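Lipid II:glycine glycyltransferase (Staphylococcus aureus, PDB 6SNR) probably adds the first glycine of the pentaglycine interpeptide bridge to the lysine of lipid II, taking it from glycyl-tRNA(Gly) during staphylococcal peptidoglycan synthesis. Local coordinates at residues C70-G75 against I105-D110. Residues are numbered along the deposited sequence; the frame is centred on the assembly and turned at random.
Sequences CYISRG and IKIDPD
Two first torsions bring Tyr-71 and Asp-108 together: the tyrosine CG stands opposite its own backbone N (chi1 179°), carrying the ring forward along the strand, while the aspartate CG sits between backbone N and carbonyl carbon (chi1 53°), turning the carboxylate back toward it. Tyr-71 OH donates to Asp-108 OD2 at 2.6 Å, on the syn lone pair, with OD2 at the ring edge and the ring and carboxylate planes 60° apart. The other oxygen, Asp-108 OD1, takes the backbone N-H of Arg-74 at 2.7 Å, approached from above the carboxylate plane. Both oxygens are thereby engaged, one by a side chain and one by the type II turn of Ile-72 to Gly-75.

The bend of Arg-74 at chi2 folds its chain back so that NH1 donates a hydrogen bond to Asp-108 O (2.9 Å), a second link between these residues; the oxygen lies in the guanidinium plane, while NH1 comes from above the carbonyl plane.

Upstream, parallel pairing is documented by Lys-106 N to Cys-70 O and Ile-72 N to Lys-106 O, each 2.9 Å. On the sheet face carrying Cys-70, Ile-72, Ile-105 and Ile-107, Ile-72 CD1 meets Ile-105 CG2 at 3.8 Å; on the Tyr-71 face the methylenes of Lys-106 pass the ring at CD1, before NZ reaches Asp-389, Glu-387 and Glu-401. These strands, with helix 83-99, form a beta-alpha-beta unit.

Gln-143 also bonds Tyr-71 OH, and Pro-144 O receives Arg-74 NH2. Held at both oxygens, the buried carboxylate has limited rotation and ties the turn to the end of strand 105-107.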
loop_
_atom_site.group_PDB
_atom_site.type_symbol
_atom_site.label_atom_id
_atom_site.label_comp_id
_atom_site.label_asym_id
_atom_site.label_seq_id
_atom_site.Cartn_x
_atom_site.Cartn_y
_atom_site.Cartn_z
ATOM N N CYS A 70 -20.848 1.400 -16.846
ATOM C CA CYS A 70 -20.280 0.078 -16.524
ATOM C C CYS A 70 -18.781 0.233 -16.373
ATOM O O CYS A 70 -18.061 0.470 -17.351
ATOM C CB CYS A 70 -20.597 -0.954 -17.617
ATOM S SG CYS A 70 -19.920 -2.600 -17.294
ATOM N N TYR A 71 -18.270 0.082 -15.144
ATOM C CA TYR A 71 -16.846 0.248 -14.919
ATOM C C TYR A 71 -16.250 -1.058 -14.391
ATOM O O TYR A 71 -16.648 -1.525 -13.300
ATOM C CB TYR A 71 -16.614 1.400 -13.954
ATOM C CG TYR A 71 -15.164 1.689 -13.589
ATOM C CD1 TYR A 71 -14.117 1.480 -14.487
ATOM C CD2 TYR A 71 -14.856 2.086 -12.284
ATOM C CE1 TYR A 71 -12.783 1.695 -14.121
ATOM C CE2 TYR A 71 -13.524 2.313 -11.908
ATOM C CZ TYR A 71 -12.512 2.139 -12.839
ATOM O OH TYR A 71 -11.189 2.330 -12.422
ATOM N N ILE A 72 -15.355 -1.618 -15.166
ATOM C CA ILE A 72 -14.646 -2.879 -14.853
ATOM C C ILE A 72 -13.293 -2.471 -14.300
ATOM O O ILE A 72 -12.291 -2.453 -15.018
ATOM C CB ILE A 72 -14.515 -3.833 -16.051
ATOM C CG1 ILE A 72 -15.895 -4.053 -16.720
ATOM C CG2 ILE A 72 -13.882 -5.171 -15.633
ATOM C CD1 ILE A 72 -15.938 -5.042 -17.855
ATOM N N SER A 73 -13.283 -2.134 -13.012
ATOM C CA SER A 73 -12.093 -1.436 -12.395
ATOM C C SER A 73 -10.934 -2.417 -12.225
ATOM O O SER A 73 -11.010 -3.417 -11.467
ATOM C CB SER A 73 -12.473 -0.811 -11.033
ATOM O OG SER A 73 -13.072 -1.755 -10.112
ATOM N N ARG A 74 -9.837 -2.162 -12.959
ATOM C CA ARG A 74 -8.685 -3.061 -13.058
ATOM C C ARG A 74 -9.002 -4.475 -13.610
ATOM O O ARG A 74 -8.266 -5.416 -13.406
ATOM C CB ARG A 74 -7.927 -3.130 -11.720
ATOM C CG ARG A 74 -7.268 -1.796 -11.337
ATOM C CD ARG A 74 -5.999 -1.646 -12.087
ATOM N NE ARG A 74 -5.218 -0.464 -11.676
ATOM C CZ ARG A 74 -4.827 0.524 -12.481
ATOM N NH1 ARG A 74 -5.178 0.553 -13.761
ATOM N NH2 ARG A 74 -4.027 1.480 -11.941
ATOM N N GLY A 75 -10.079 -4.569 -14.390
ATOM C CA GLY A 75 -10.345 -5.728 -15.252
ATOM C C GLY A 75 -10.289 -5.330 -16.706
ATOM O O GLY A 75 -9.888 -4.189 -17.009
ATOM N N ILE A 105 -18.738 0.691 -21.540
ATOM C CA ILE A 105 -18.003 -0.284 -20.719
ATOM C C ILE A 105 -16.559 0.223 -20.676
ATOM O O ILE A 105 -15.867 0.265 -21.681
ATOM C CB ILE A 105 -18.003 -1.685 -21.333
ATOM C CG1 ILE A 105 -19.431 -2.239 -21.379
ATOM C CG2 ILE A 105 -17.071 -2.628 -20.550
ATOM C CD1 ILE A 105 -19.550 -3.385 -22.342
ATOM N N LYS A 106 -16.134 0.569 -19.470
ATOM C CA LYS A 106 -14.818 1.189 -19.246
ATOM C C LYS A 106 -13.918 0.167 -18.567
ATOM O O LYS A 106 -14.292 -0.362 -17.494
ATOM C CB LYS A 106 -14.983 2.415 -18.353
ATOM C CG LYS A 106 -13.643 3.138 -17.991
ATOM C CD LYS A 106 -13.895 4.331 -17.134
ATOM C CE LYS A 106 -14.706 5.400 -17.826
ATOM N NZ LYS A 106 -14.039 5.970 -19.036
ATOM N N ILE A 107 -12.713 -0.028 -19.122
ATOM C CA ILE A 107 -11.767 -0.962 -18.493
ATOM C C ILE A 107 -10.390 -0.291 -18.330
ATOM O O ILE A 107 -10.095 0.726 -18.978
ATOM C CB ILE A 107 -11.584 -2.246 -19.295
ATOM C CG1 ILE A 107 -10.828 -1.961 -20.619
ATOM C CG2 ILE A 107 -12.913 -2.959 -19.598
ATOM C CD1 ILE A 107 -10.454 -3.176 -21.387
ATOM N N ASP A 108 -9.578 -0.847 -17.422
ATOM C CA ASP A 108 -8.277 -0.241 -17.079
ATOM C C ASP A 108 -7.355 -1.298 -16.431
ATOM O O ASP A 108 -6.943 -1.143 -15.268
ATOM C CB ASP A 108 -8.398 1.072 -16.248
ATOM C CG ASP A 108 -9.238 0.982 -15.004
ATOM O OD1 ASP A 108 -9.849 -0.072 -14.715
ATOM O OD2 ASP A 108 -9.389 1.969 -14.293
ATOM N N PRO A 109 -7.040 -2.368 -17.157
ATOM C CA PRO A 109 -6.363 -3.484 -16.536
ATOM C C PRO A 109 -4.923 -3.135 -16.144
ATOM O O PRO A 109 -4.333 -2.214 -16.712
ATOM C CB PRO A 109 -6.403 -4.553 -17.607
ATOM C CG PRO A 109 -6.417 -3.787 -18.903
ATOM C CD PRO A 109 -7.275 -2.603 -18.580
ATOM N N ASP A 110 -4.377 -3.855 -15.182
ATOM C CA ASP A 110 -2.988 -3.645 -14.770
ATOM C C ASP A 110 -2.059 -4.409 -15.713
ATOM O O ASP A 110 -1.610 -5.510 -15.402
ATOM C CB ASP A 110 -2.799 -4.127 -13.345
ATOM C CG ASP A 110 -1.429 -3.795 -12.764
ATOM O OD1 ASP A 110 -0.581 -3.109 -13.409
ATOM O OD2 ASP A 110 -1.207 -4.293 -11.651
HETATM O O HOH W 1 -5.744 -5.662 -13.578
#